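Local atomic coordinates of mannosylglycerate hydrolase MGH1-like glycoside hydrolase domain-containing protein (Thermus thermophilus HB8, PDB entry 4WVC), a protein that probably hydrolyses mannosylglycerate, a solute of the osmotic stress response, to mannose and glycerate, and glucosylglycerate to glucose and glycerate. Residues L69-F74 against S99-P104; E180-Y185 against Y207-Y212; E197-E202 against G347-G352; V233-N238 against V271-L276. All coordinates share one frame; numbering follows the deposited sequence.

Contact 1: residues L69-F74 against S99-P104. With DGY ((2R)-2,3-dihydroxypropanoic acid), chain E.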
loop_
_atom_site.group_PDB
_atom_site.type_symbol
_atom_site.label_atom_id
_atom_site.label_comp_id
_atom_site.label_asym_id
_atom_site.label_seq_id
_atom_site.Cartn_x
_atom_site.Cartn_y
_atom_site.Cartn_z
ATOM N N LEU A 69 15.940 5.579 24.503
ATOM C CA LEU A 69 16.156 7.013 24.531
ATOM C C LEU A 69 15.045 7.564 25.417
ATOM O O LEU A 69 13.867 7.430 25.075
ATOM C CB LEU A 69 16.122 7.602 23.113
ATOM C CG LEU A 69 16.818 8.937 22.821
ATOM C CD1 LEU A 69 18.315 8.933 23.141
ATOM C CD2 LEU A 69 16.616 9.293 21.361
ATOM N N PRO A 70 15.413 8.179 26.559
ATOM C CA PRO A 70 14.459 8.683 27.529
ATOM C C PRO A 70 13.946 10.052 27.137
ATOM O O PRO A 70 14.575 10.727 26.337
ATOM C CB PRO A 70 15.311 8.816 28.810
ATOM C CG PRO A 70 16.642 9.246 28.292
ATOM C CD PRO A 70 16.800 8.531 26.952
ATOM N N HIS A 71 12.848 10.480 27.745
ATOM C CA HIS A 71 12.200 11.717 27.318
ATOM C C HIS A 71 12.866 12.976 27.852
ATOM O O HIS A 71 12.740 14.035 27.249
ATOM C CB HIS A 71 10.675 11.663 27.548
ATOM C CG HIS A 71 10.215 12.181 28.862
ATOM N ND1 HIS A 71 10.709 11.725 30.064
ATOM C CD2 HIS A 71 9.250 13.081 29.167
ATOM C CE1 HIS A 71 10.083 12.339 31.052
ATOM N NE2 HIS A 71 9.181 13.155 30.536
ATOM N N ILE A 72 13.553 12.859 28.982
ATOM C CA ILE A 72 14.312 13.970 29.543
ATOM C C ILE A 72 15.699 13.495 29.919
ATOM O O ILE A 72 15.849 12.459 30.592
ATOM C CB ILE A 72 13.674 14.537 30.844
ATOM C CG1 ILE A 72 12.240 15.007 30.618
ATOM C CG2 ILE A 72 14.513 15.682 31.385
ATOM C CD1 ILE A 72 11.421 15.165 31.888
ATOM N N VAL A 73 16.704 14.246 29.484
ATOM C CA VAL A 73 18.064 14.112 29.999
ATOM C C VAL A 73 18.277 15.237 31.000
ATOM O O VAL A 73 18.300 16.410 30.630
ATOM C CB VAL A 73 19.129 14.194 28.898
ATOM C CG1 VAL A 73 20.511 13.994 29.498
ATOM C CG2 VAL A 73 18.867 13.137 27.837
ATOM N N PHE A 74 18.397 14.866 32.270
ATOM C CA PHE A 74 18.524 15.831 33.359
ATOM C C PHE A 74 19.950 16.375 33.496
ATOM O O PHE A 74 20.626 16.084 34.472
ATOM C CB PHE A 74 18.098 15.183 34.671
ATOM C CG PHE A 74 16.657 14.747 34.715
ATOM C CD1 PHE A 74 15.628 15.673 34.619
ATOM C CD2 PHE A 74 16.328 13.401 34.916
ATOM C CE1 PHE A 74 14.296 15.264 34.695
ATOM C CE2 PHE A 74 15.004 12.998 34.995
ATOM C CZ PHE A 74 13.983 13.929 34.880
ATOM N N SER A 99 15.041 10.432 32.738
ATOM C CA SER A 99 13.754 9.849 33.078
ATOM C C SER A 99 13.755 8.375 32.672
ATOM O O SER A 99 14.681 7.905 32.033
ATOM C CB SER A 99 12.643 10.574 32.339
ATOM O OG SER A 99 12.782 10.399 30.945
ATOM N N GLY A 100 12.704 7.659 33.043
ATOM C CA GLY A 100 12.596 6.232 32.789
ATOM C C GLY A 100 11.619 5.909 31.680
ATOM O O GLY A 100 11.298 4.738 31.483
ATOM N N ILE A 101 11.139 6.923 30.956
ATOM C CA ILE A 101 10.160 6.714 29.868
ATOM C C ILE A 101 10.668 7.364 28.593
ATOM O O ILE A 101 11.645 8.129 28.636
ATOM C CB ILE A 101 8.788 7.304 30.215
ATOM C CG1 ILE A 101 8.936 8.768 30.633
ATOM C CG2 ILE A 101 8.110 6.511 31.336
ATOM C CD1 ILE A 101 7.625 9.508 30.612
ATOM N N THR A 102 10.009 7.079 27.460
ATOM C CA THR A 102 10.475 7.574 26.159
ATOM C C THR A 102 9.497 8.624 25.596
ATOM O O THR A 102 8.609 9.089 26.299
ATOM C CB THR A 102 10.763 6.416 25.174
ATOM O OG1 THR A 102 11.410 6.922 24.010
ATOM C CG2 THR A 102 9.487 5.688 24.724
ATOM N N GLN A 103 9.741 9.069 24.373
ATOM C CA GLN A 103 8.909 10.057 23.714
ATOM C C GLN A 103 8.827 9.766 22.213
ATOM O O GLN A 103 9.528 8.887 21.718
ATOM C CB GLN A 103 9.447 11.481 23.965
ATOM C CG GLN A 103 8.540 12.336 24.825
ATOM C CD GLN A 103 8.986 13.788 24.887
ATOM O OE1 GLN A 103 10.010 14.195 24.300
ATOM N NE2 GLN A 103 8.187 14.596 25.542
ATOM N N PRO A 104 7.979 10.517 21.469
ATOM C CA PRO A 104 7.748 10.084 20.090
ATOM C C PRO A 104 9.023 10.062 19.280
ATOM O O PRO A 104 9.766 11.044 19.285
ATOM C CB PRO A 104 6.768 11.113 19.573
ATOM C CG PRO A 104 5.991 11.502 20.790
ATOM C CD PRO A 104 7.017 11.548 21.883
HETATM C C1 DGY E . 5.931 18.402 31.388
HETATM O O1 DGY E . 4.865 19.065 31.201
HETATM O O2 DGY E . 6.503 18.267 32.494
HETATM C C2 DGY E . 6.573 17.721 30.220
HETATM O O3 DGY E . 5.645 17.694 29.124
HETATM C C3 DGY E . 6.986 16.304 30.615
HETATM O O4 DGY E . 7.318 15.535 29.449
#

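Contact 2: residues E180-Y185 against Y207-Y212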
loop_
_atom_site.group_PDB
_atom_site.type_symbol
_atom_site.label_atom_id
_atom_site.label_comp_id
_atom_site.label_asym_id
_atom_site.label_seq_id
_atom_site.Cartn_x
_atom_site.Cartn_y
_atom_site.Cartn_z
ATOM N N GLU A 180 -3.870 6.246 45.474
ATOM C CA GLU A 180 -3.893 6.049 46.920
ATOM C C GLU A 180 -2.522 6.244 47.544
ATOM O O GLU A 180 -1.519 5.733 47.033
ATOM C CB GLU A 180 -4.378 4.641 47.281
ATOM C CG GLU A 180 -5.689 4.235 46.604
ATOM C CD GLU A 180 -6.745 5.338 46.625
ATOM O OE1 GLU A 180 -7.540 5.394 47.585
ATOM O OE2 GLU A 180 -6.776 6.156 45.677
ATOM N N ASN A 181 -2.497 6.982 48.653
ATOM C CA ASN A 181 -1.303 7.141 49.495
ATOM C C ASN A 181 -0.059 7.597 48.732
ATOM O O ASN A 181 1.031 7.053 48.905
ATOM C CB ASN A 181 -1.008 5.849 50.284
ATOM C CG ASN A 181 -2.038 5.549 51.353
ATOM O OD1 ASN A 181 -2.571 6.444 52.003
ATOM N ND2 ASN A 181 -2.286 4.265 51.569
ATOM N N LEU A 182 -0.236 8.604 47.889
ATOM C CA LEU A 182 0.872 9.174 47.139
ATOM C C LEU A 182 1.620 10.132 48.034
ATOM O O LEU A 182 1.011 10.818 48.844
ATOM C CB LEU A 182 0.330 9.960 45.946
ATOM C CG LEU A 182 -0.295 9.142 44.803
ATOM C CD1 LEU A 182 -1.226 9.974 43.937
ATOM C CD2 LEU A 182 0.800 8.512 43.957
ATOM N N PRO A 183 2.941 10.225 47.891
ATOM C CA PRO A 183 3.631 11.265 48.679
ATOM C C PRO A 183 3.127 12.673 48.356
ATOM O O PRO A 183 2.759 12.940 47.206
ATOM C CB PRO A 183 5.084 11.130 48.219
ATOM C CG PRO A 183 4.968 10.586 46.837
ATOM C CD PRO A 183 3.860 9.580 46.945
ATOM N N PRO A 184 3.085 13.570 49.356
ATOM C CA PRO A 184 2.798 14.976 49.017
ATOM C C PRO A 184 3.892 15.537 48.093
ATOM O O PRO A 184 5.076 15.276 48.305
ATOM C CB PRO A 184 2.809 15.678 50.384
ATOM C CG PRO A 184 3.688 14.821 51.235
ATOM C CD PRO A 184 3.473 13.407 50.767
ATOM N N TYR A 185 3.509 16.265 47.057
ATOM C CA TYR A 185 4.495 16.900 46.176
ATOM C C TYR A 185 4.078 18.331 45.935
ATOM O O TYR A 185 2.901 18.650 46.060
ATOM C CB TYR A 185 4.614 16.166 44.831
ATOM C CG TYR A 185 3.317 16.072 44.073
ATOM C CD1 TYR A 185 2.395 15.089 44.375
ATOM C CD2 TYR A 185 3.005 16.974 43.060
ATOM C CE1 TYR A 185 1.201 14.994 43.687
ATOM C CE2 TYR A 185 1.818 16.884 42.359
ATOM C CZ TYR A 185 0.924 15.892 42.681
ATOM O OH TYR A 185 -0.252 15.817 42.013
ATOM N N TYR A 207 -0.032 10.995 36.922
ATOM C CA TYR A 207 1.259 10.983 36.236
ATOM C C TYR A 207 2.324 10.461 37.182
ATOM O O TYR A 207 3.127 9.622 36.787
ATOM C CB TYR A 207 1.688 12.366 35.735
ATOM C CG TYR A 207 0.746 13.075 34.768
ATOM C CD1 TYR A 207 -0.038 12.370 33.831
ATOM C CD2 TYR A 207 0.683 14.453 34.765
ATOM C CE1 TYR A 207 -0.872 13.041 32.960
ATOM C CE2 TYR A 207 -0.125 15.131 33.890
ATOM C CZ TYR A 207 -0.900 14.442 32.999
ATOM O OH TYR A 207 -1.698 15.173 32.147
ATOM N N LEU A 208 2.304 10.925 38.437
ATOM C CA LEU A 208 3.286 10.497 39.445
ATOM C C LEU A 208 3.065 9.066 39.935
ATOM O O LEU A 208 4.013 8.333 40.158
ATOM C CB LEU A 208 3.305 11.457 40.626
ATOM C CG LEU A 208 4.000 12.779 40.343
ATOM C CD1 LEU A 208 3.500 13.837 41.326
ATOM C CD2 LEU A 208 5.512 12.616 40.421
ATOM N N SER A 209 1.817 8.657 40.095
ATOM C CA SER A 209 1.542 7.271 40.455
ATOM C C SER A 209 2.163 6.278 39.460
ATOM O O SER A 209 2.752 5.282 39.857
ATOM C CB SER A 209 0.056 7.030 40.551
ATOM O OG SER A 209 -0.150 5.695 40.916
ATOM N N LEU A 210 2.030 6.548 38.170
ATOM C CA LEU A 210 2.692 5.721 37.165
ATOM C C LEU A 210 4.228 5.764 37.317
ATOM O O LEU A 210 4.858 4.711 37.308
ATOM C CB LEU A 210 2.249 6.118 35.755
ATOM C CG LEU A 210 0.781 5.845 35.417
ATOM C CD1 LEU A 210 0.386 6.554 34.138
ATOM C CD2 LEU A 210 0.496 4.358 35.323
ATOM N N LEU A 211 4.821 6.944 37.511
ATOM C CA LEU A 211 6.277 7.056 37.679
ATOM C C LEU A 211 6.793 6.237 38.885
ATOM O O LEU A 211 7.841 5.587 38.803
ATOM C CB LEU A 211 6.687 8.539 37.801
ATOM C CG LEU A 211 8.153 8.931 37.912
ATOM C CD1 LEU A 211 8.254 10.447 37.852
ATOM C CD2 LEU A 211 8.848 8.403 39.173
ATOM N N TYR A 212 6.057 6.263 39.992
ATOM C CA TYR A 212 6.409 5.462 41.178
ATOM C C TYR A 212 6.232 3.946 40.982
ATOM O O TYR A 212 6.978 3.168 41.548
ATOM C CB TYR A 212 5.600 5.909 42.403
ATOM C CG TYR A 212 5.927 7.277 42.893
ATOM C CD1 TYR A 212 7.239 7.660 43.094
ATOM C CD2 TYR A 212 4.919 8.200 43.169
ATOM C CE1 TYR A 212 7.545 8.918 43.542
ATOM C CE2 TYR A 212 5.220 9.460 43.627
ATOM C CZ TYR A 212 6.536 9.805 43.815
ATOM O OH TYR A 212 6.877 11.055 44.265
#

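Contact 3: residues E197-E202 against G347-G352. With DGY ((2R)-2,3-dihydroxypropanoic acid), chain E.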
loop_
_atom_site.group_PDB
_atom_site.type_symbol
_atom_site.label_atom_id
_atom_site.label_comp_id
_atom_site.label_asym_id
_atom_site.label_seq_id
_atom_site.Cartn_x
_atom_site.Cartn_y
_atom_site.Cartn_z
ATOM N N GLU A 197 -3.837 26.771 32.145
ATOM C CA GLU A 197 -3.194 26.359 30.883
ATOM C C GLU A 197 -2.444 25.021 30.954
ATOM O O GLU A 197 -1.986 24.517 29.934
ATOM C CB GLU A 197 -2.232 27.448 30.418
ATOM C CG GLU A 197 -2.942 28.761 30.129
ATOM C CD GLU A 197 -2.002 29.932 29.883
ATOM O OE1 GLU A 197 -0.816 29.733 29.560
ATOM O OE2 GLU A 197 -2.482 31.072 29.998
ATOM N N ARG A 198 -2.354 24.453 32.155
ATOM C CA ARG A 198 -1.596 23.235 32.442
ATOM C C ARG A 198 -2.517 22.103 32.867
ATOM O O ARG A 198 -3.714 22.307 33.047
ATOM C CB ARG A 198 -0.633 23.533 33.581
ATOM C CG ARG A 198 0.402 24.586 33.249
ATOM C CD ARG A 198 1.400 24.070 32.238
ATOM N NE ARG A 198 2.032 22.828 32.681
ATOM C CZ ARG A 198 2.890 22.098 31.958
ATOM N NH1 ARG A 198 3.250 22.479 30.751
ATOM N NH2 ARG A 198 3.415 20.992 32.480
ATOM N N PRO A 199 -1.977 20.891 33.033
ATOM C CA PRO A 199 -2.875 19.818 33.511
ATOM C C PRO A 199 -3.359 20.018 34.952
ATOM O O PRO A 199 -2.697 20.659 35.758
ATOM C CB PRO A 199 -2.009 18.559 33.406
ATOM C CG PRO A 199 -0.929 18.908 32.442
ATOM C CD PRO A 199 -0.655 20.365 32.665
ATOM N N ARG A 200 -4.522 19.466 35.246
ATOM C CA ARG A 200 -5.128 19.581 36.554
ATOM C C ARG A 200 -4.436 18.627 37.504
ATOM O O ARG A 200 -3.685 17.754 37.076
ATOM C CB ARG A 200 -6.612 19.273 36.450
ATOM C CG ARG A 200 -7.348 20.258 35.566
ATOM C CD ARG A 200 -8.824 19.947 35.475
ATOM N NE ARG A 200 -9.561 21.086 34.914
ATOM C CZ ARG A 200 -10.606 21.000 34.097
ATOM N NH1 ARG A 200 -11.039 19.811 33.676
ATOM N NH2 ARG A 200 -11.208 22.105 33.664
ATOM N N LYS A 201 -4.680 18.785 38.800
ATOM C CA LYS A 201 -3.952 18.008 39.796
ATOM C C LYS A 201 -4.291 16.527 39.687
ATOM O O LYS A 201 -3.401 15.694 39.818
ATOM C CB LYS A 201 -4.298 18.523 41.205
ATOM C CG LYS A 201 -3.538 17.910 42.394
ATOM C CD LYS A 201 -3.999 18.424 43.762
ATOM C CE LYS A 201 -5.444 18.062 44.085
ATOM N NZ LYS A 201 -5.686 16.594 44.165
ATOM N N GLU A 202 -5.563 16.214 39.416
ATOM C CA GLU A 202 -5.991 14.840 39.198
ATOM C C GLU A 202 -5.117 14.176 38.151
ATOM O O GLU A 202 -4.791 13.005 38.254
ATOM C CB GLU A 202 -7.447 14.756 38.730
ATOM C CG GLU A 202 -8.480 14.770 39.840
ATOM C CD GLU A 202 -9.874 14.331 39.386
ATOM O OE1 GLU A 202 -9.973 13.312 38.645
ATOM O OE2 GLU A 202 -10.877 14.971 39.799
ATOM N N GLY A 347 -7.520 26.900 25.976
ATOM C CA GLY A 347 -6.252 27.312 26.573
ATOM C C GLY A 347 -5.449 26.228 27.299
ATOM O O GLY A 347 -4.290 26.461 27.625
ATOM N N ARG A 348 -6.035 25.047 27.535
ATOM C CA ARG A 348 -5.429 24.027 28.422
ATOM C C ARG A 348 -4.643 22.898 27.706
ATOM O O ARG A 348 -5.098 21.734 27.625
ATOM C CB ARG A 348 -6.494 23.417 29.343
ATOM C CG ARG A 348 -5.920 22.662 30.545
ATOM C CD ARG A 348 -7.015 21.988 31.370
ATOM N NE ARG A 348 -7.804 22.933 32.181
ATOM C CZ ARG A 348 -7.387 23.521 33.315
ATOM N NH1 ARG A 348 -6.180 23.300 33.813
ATOM N NH2 ARG A 348 -8.196 24.336 33.971
ATOM N N TYR A 349 -3.462 23.277 27.217
ATOM C CA TYR A 349 -2.375 22.356 26.844
ATOM C C TYR A 349 -2.644 21.535 25.560
ATOM O O TYR A 349 -2.510 22.061 24.455
ATOM C CB TYR A 349 -2.018 21.477 28.059
ATOM C CG TYR A 349 -0.577 21.024 28.208
ATOM C CD1 TYR A 349 0.465 21.723 27.611
ATOM C CD2 TYR A 349 -0.247 19.950 29.041
ATOM C CE1 TYR A 349 1.781 21.344 27.781
ATOM C CE2 TYR A 349 1.081 19.568 29.223
ATOM C CZ TYR A 349 2.096 20.287 28.590
ATOM O OH TYR A 349 3.448 19.951 28.713
ATOM N N TRP A 350 -3.007 20.257 25.695
ATOM C CA TRP A 350 -3.277 19.396 24.531
ATOM C C TRP A 350 -4.779 19.078 24.417
ATOM O O TRP A 350 -5.180 18.138 23.741
ATOM C CB TRP A 350 -2.446 18.114 24.619
ATOM C CG TRP A 350 -0.997 18.336 24.404
ATOM C CD1 TRP A 350 -0.047 18.475 25.344
ATOM C CD2 TRP A 350 -0.329 18.393 23.151
ATOM N NE1 TRP A 350 1.190 18.655 24.773
ATOM C CE2 TRP A 350 1.045 18.612 23.419
ATOM C CE3 TRP A 350 -0.754 18.293 21.814
ATOM C CZ2 TRP A 350 1.992 18.743 22.414
ATOM C CZ3 TRP A 350 0.199 18.422 20.813
ATOM C CH2 TRP A 350 1.557 18.645 21.119
ATOM N N ARG A 351 -5.607 19.880 25.070
ATOM C CA ARG A 351 -7.054 19.696 25.006
ATOM C C ARG A 351 -7.741 20.761 24.133
ATOM O O ARG A 351 -8.940 21.050 24.313
ATOM C CB ARG A 351 -7.643 19.671 26.431
ATOM C CG ARG A 351 -6.966 18.679 27.359
ATOM C CD ARG A 351 -7.440 18.776 28.823
ATOM N NE ARG A 351 -8.748 18.150 29.014
ATOM C CZ ARG A 351 -8.958 16.849 29.215
ATOM N NH1 ARG A 351 -7.957 15.984 29.237
ATOM N NH2 ARG A 351 -10.186 16.408 29.360
ATOM N N GLY A 352 -7.009 21.343 23.183
ATOM C CA GLY A 352 -7.585 22.342 22.291
ATOM C C GLY A 352 -6.619 23.275 21.608
ATOM O O GLY A 352 -6.808 23.588 20.443
HETATM C C1 DGY E . 5.931 18.402 31.388
HETATM O O1 DGY E . 4.865 19.065 31.201
HETATM O O2 DGY E . 6.503 18.267 32.494
HETATM C C2 DGY E . 6.573 17.721 30.220
HETATM O O3 DGY E . 5.645 17.694 29.124
HETATM C C3 DGY E . 6.986 16.304 30.615
HETATM O O4 DGY E . 7.318 15.535 29.449
#

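Contact 4: residues V233-N238 against V271-L276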
loop_
_atom_site.group_PDB
_atom_site.type_symbol
_atom_site.label_atom_id
_atom_site.label_comp_id
_atom_site.label_asym_id
_atom_site.label_seq_id
_atom_site.Cartn_x
_atom_site.Cartn_y
_atom_site.Cartn_z
ATOM N N VAL A 233 -2.090 2.205 22.636
ATOM C CA VAL A 233 -1.486 2.347 21.323
ATOM C C VAL A 233 -1.812 3.752 20.869
ATOM O O VAL A 233 -2.900 4.009 20.391
ATOM C CB VAL A 233 -2.032 1.324 20.317
ATOM C CG1 VAL A 233 -1.419 1.547 18.928
ATOM C CG2 VAL A 233 -1.762 -0.081 20.831
ATOM N N ASP A 234 -0.869 4.665 21.048
ATOM C CA ASP A 234 -1.022 6.058 20.628
ATOM C C ASP A 234 -0.857 6.186 19.087
ATOM O O ASP A 234 0.150 5.757 18.535
ATOM C CB ASP A 234 -0.009 6.939 21.374
ATOM C CG ASP A 234 0.019 8.367 20.879
ATOM O OD1 ASP A 234 -1.022 8.884 20.368
ATOM O OD2 ASP A 234 1.108 8.973 21.003
ATOM N N VAL A 235 -1.867 6.749 18.412
ATOM C CA VAL A 235 -1.811 6.943 16.960
ATOM C C VAL A 235 -0.691 7.896 16.571
ATOM O O VAL A 235 -0.090 7.743 15.510
ATOM C CB VAL A 235 -3.160 7.415 16.376
ATOM C CG1 VAL A 235 -3.571 8.793 16.917
ATOM C CG2 VAL A 235 -3.128 7.432 14.864
ATOM N N GLY A 236 -0.381 8.841 17.447
ATOM C CA GLY A 236 0.667 9.812 17.196
ATOM C C GLY A 236 2.070 9.234 17.273
ATOM O O GLY A 236 2.877 9.406 16.370
ATOM N N PHE A 237 2.362 8.563 18.380
ATOM C CA PHE A 237 3.643 7.910 18.607
ATOM C C PHE A 237 3.901 6.949 17.447
ATOM O O PHE A 237 4.991 6.934 16.888
ATOM C CB PHE A 237 3.589 7.113 19.927
ATOM C CG PHE A 237 4.935 6.773 20.500
ATOM C CD1 PHE A 237 5.666 5.724 19.985
ATOM C CD2 PHE A 237 5.454 7.493 21.557
ATOM C CE1 PHE A 237 6.901 5.417 20.505
ATOM C CE2 PHE A 237 6.680 7.176 22.096
ATOM C CZ PHE A 237 7.409 6.142 21.565
ATOM N N ASN A 238 2.873 6.172 17.085
ATOM C CA ASN A 238 3.027 5.135 16.047
ATOM C C ASN A 238 3.079 5.664 14.629
ATOM O O ASN A 238 3.748 5.068 13.781
ATOM C CB ASN A 238 1.940 4.064 16.138
ATOM C CG ASN A 238 2.209 3.072 17.244
ATOM O OD1 ASN A 238 2.791 2.029 17.008
ATOM N ND2 ASN A 238 1.808 3.413 18.461
ATOM N N VAL A 271 0.394 -2.184 8.319
ATOM C CA VAL A 271 -0.804 -2.922 8.633
ATOM C C VAL A 271 -1.363 -2.377 9.945
ATOM O O VAL A 271 -2.577 -2.119 10.067
ATOM C CB VAL A 271 -0.532 -4.444 8.795
ATOM C CG1 VAL A 271 -1.753 -5.139 9.371
ATOM C CG2 VAL A 271 -0.087 -5.076 7.482
ATOM N N GLY A 272 -0.498 -2.216 10.936
ATOM C CA GLY A 272 -0.944 -1.754 12.262
ATOM C C GLY A 272 -1.546 -0.350 12.277
ATOM O O GLY A 272 -2.618 -0.113 12.877
ATOM N N LEU A 273 -0.846 0.601 11.650
ATOM C CA LEU A 273 -1.274 1.990 11.697
ATOM C C LEU A 273 -2.628 2.163 11.005
ATOM O O LEU A 273 -3.494 2.899 11.470
ATOM C CB LEU A 273 -0.209 2.907 11.079
ATOM C CG LEU A 273 -0.420 4.414 11.298
ATOM C CD1 LEU A 273 -0.374 4.768 12.772
ATOM C CD2 LEU A 273 0.614 5.230 10.554
ATOM N N GLU A 274 -2.838 1.420 9.926
ATOM C CA GLU A 274 -4.113 1.521 9.214
ATOM C C GLU A 274 -5.273 0.791 9.907
ATOM O O GLU A 274 -6.442 1.088 9.647
ATOM C CB GLU A 274 -3.934 1.060 7.757
ATOM C CG GLU A 274 -3.034 2.003 6.979
ATOM C CD GLU A 274 -3.583 3.398 6.924
ATOM O OE1 GLU A 274 -4.740 3.553 6.494
ATOM O OE2 GLU A 274 -2.864 4.356 7.327
ATOM N N ALA A 275 -4.953 -0.113 10.822
ATOM C CA ALA A 275 -5.970 -0.752 11.663
ATOM C C ALA A 275 -6.613 0.245 12.628
ATOM O O ALA A 275 -7.770 0.079 13.005
ATOM C CB ALA A 275 -5.355 -1.908 12.436
ATOM N N LEU A 276 -5.864 1.285 13.017
ATOM C CA LEU A 276 -6.370 2.352 13.931
ATOM C C LEU A 276 -7.474 3.233 13.346
ATOM O O LEU A 276 -8.057 4.079 14.049
ATOM C CB LEU A 276 -5.223 3.258 14.356
ATOM C CG LEU A 276 -4.271 2.884 15.495
ATOM C CD1 LEU A 276 -4.184 1.401 15.715
ATOM C CD2 LEU A 276 -2.896 3.532 15.351
#

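Contact 1: residues L69-F74 against S99-P104
The imidazole of H71 sits between two isoleucines: CD1 of I101 lies 3.8 Å from the ring centroid, 11° off the ring normal, while CG1 of I72, the residue after H71, occupies the opposite face. Near the ring plane, OG of S99 meets ND1 of H71 at 2.6 Å in a hydrogen bond whose proton either atom could supply. Elsewhere on the rim, near its plane, O4 of the bound glycerate lies 3.1 Å from H71 CD2. The F74 ring has CB of I72 over one face, toward the rim, and S99 N approaching it obliquely. In the (alpha/alpha)6 barrel of this glycosidase clan, the loops between helices build the substrate pocket. Here the strand at 72-73, paired antiparallel with 31-32, is met by the loop that leads into helix 107-117. S99 OG stands between backbone N and carbonyl carbon (chi1 64°), which aims it at the imidazole; H71 N adds a weak bond to the same oxygen. H71 N also gives a 2.8 Å bond to I101 O, and S99 N one of 3.1 Å to I72 O. T102 OG1 donates to L69 O at 2.7 Å. Q103, a probable substrate-binding residue, lays its CG 3.5 Å from H71 CB, its amide turned 77° from the imidazole; its OE1 is held by W34 N and its NE2 binds a Tris molecule, probably from the crystallisation liquor.

Contact 2: residues E180-Y185 against Y207-Y212
L208 and Y212, one turn apart on helix 201-216, take up the side chains of L182, P183 and Y185 from an irregular loop. It is loop-on-helix packing at the surface of the (alpha/alpha)6 barrel domain. L208 meets Y185 face-on: its CD1 points at the middle of the ring, 3.3 Å from the centroid and 4° off the normal, a CH-pi contact in which all six ring carbons are about equally near. Y185 can present that face because its CG is turned between backbone N and carbonyl carbon (chi1 58°), which swings the ring across to the helix. The far end of the ring is fixed by a hydrogen bond from OH to D205, and the ring of F82 packs nearly parallel to it. A serine in place of Y185 would probably leave L208 CD1 facing a gap and D205 without its phenol partner. L182 reaches the helix with CD2, which lies 3.8 Å from S209 CB and near the plane of the Y212 ring, at its CD2 edge. S209 keeps its hydroxyl for P178 O, so that L182 meets the carbon side of the serine. Y212 and P183 approach from opposite directions, CG of the proline 3.4 Å from CE2 of the tyrosine. P183 O, meanwhile, lies in the plane of the Y185 ring, at its edge, 3.6 Å from CD1.

Contact 3: residues E197-E202 against G347-G352
R198 and Y349 converge on one carboxylate oxygen of the bound glycerate: R198 NH2 donates to DGY O1 at 2.7 Å and 162°, and Y349 OH stands 3.0 Å from the same O1. The two side chains also touch each other, R198 CZ lying 4.4 Å from the Y349 centroid in an off-centre cation-pi contact with the flat groups 48° apart. P199 CG packs on the ring at CD2, 3.6 Å away, and W350 CD1 covers one face. D189 and Y28 hold the other nitrogens of R198. Further out, a type II' turn from R348 to R351 sets Y349 at its second position. R348, bent at chi3 (-74°), sends NH1 in its guanidinium plane to R198 O, 2.8 Å away. R200 crosses over one face of that guanidinium, its NE 3.6 Å from R348 CZ, and E345 forms salt bridges with R348, R200 and also R351. A leucine in place of R348 would probably leave R198 O without this donor and E345 with one positive partner fewer, though R200 and R351 would remain. A cationic and a phenolic group on one oxygen suggest a subsite that receives the acid end of the substrate, consistent with the enzyme's use of glycerate glycosides.

Contact 4: residues V233-N238 against V271-L276
V235 and L276 cross obliquely, CG2 of the valine 3.9 Å from CD2 of the leucine. With CG1 of V235 between backbone N and carbonyl carbon (chi1 63°), CG2 falls anti to the N and turns toward L276. L273, one turn back from L276, reaches across with CD1, which rests 4.1 Å from N238 CB and about as far from V235 O. L276 CD1 extends the patch to V233 CG1 at 4.2 Å. The N-terminal turn of helix 235-255 and V233, at the end of the short strand ahead of it, thus lie against the C-terminal end of helix 262-275, a join between successive helices of the barrel. A275 packs on Y249 of the second subunit. D234 is the N-cap: OD1 takes G236 N at 3.0 Å, from above the carboxylate plane, and OD2 takes F237 N weakly. Its carbonyl O receives N238 N and N238 ND2 from opposite faces. With these polar groups satisfied within their segment or outside it, the meeting is left to leucine methyls resting on V233, V235 and N238, backbone atoms included.

Overall arrangement
From the N terminus, contact 1 comes first, closing the loop from 69 to 104 round the short helix 85-88 before the chain enters helix 107-117. Contacts 2 and 3 then cross: 180-185 returns to 207-212, while 197-202, lying between them, waits for 347-352. Both use helix 201-216, and they meet where P199 packs on Y207 and K201 O nears Y185 OH. Contact 4, joining helices 235-255 and 262-275, is nested inside the long loop that contact 3 closes. It touches contact 1 through F237, which packs against T102, Q103 and P104. Contacts 1 and 3, with centres 21 Å apart, both reach the bound glycerate.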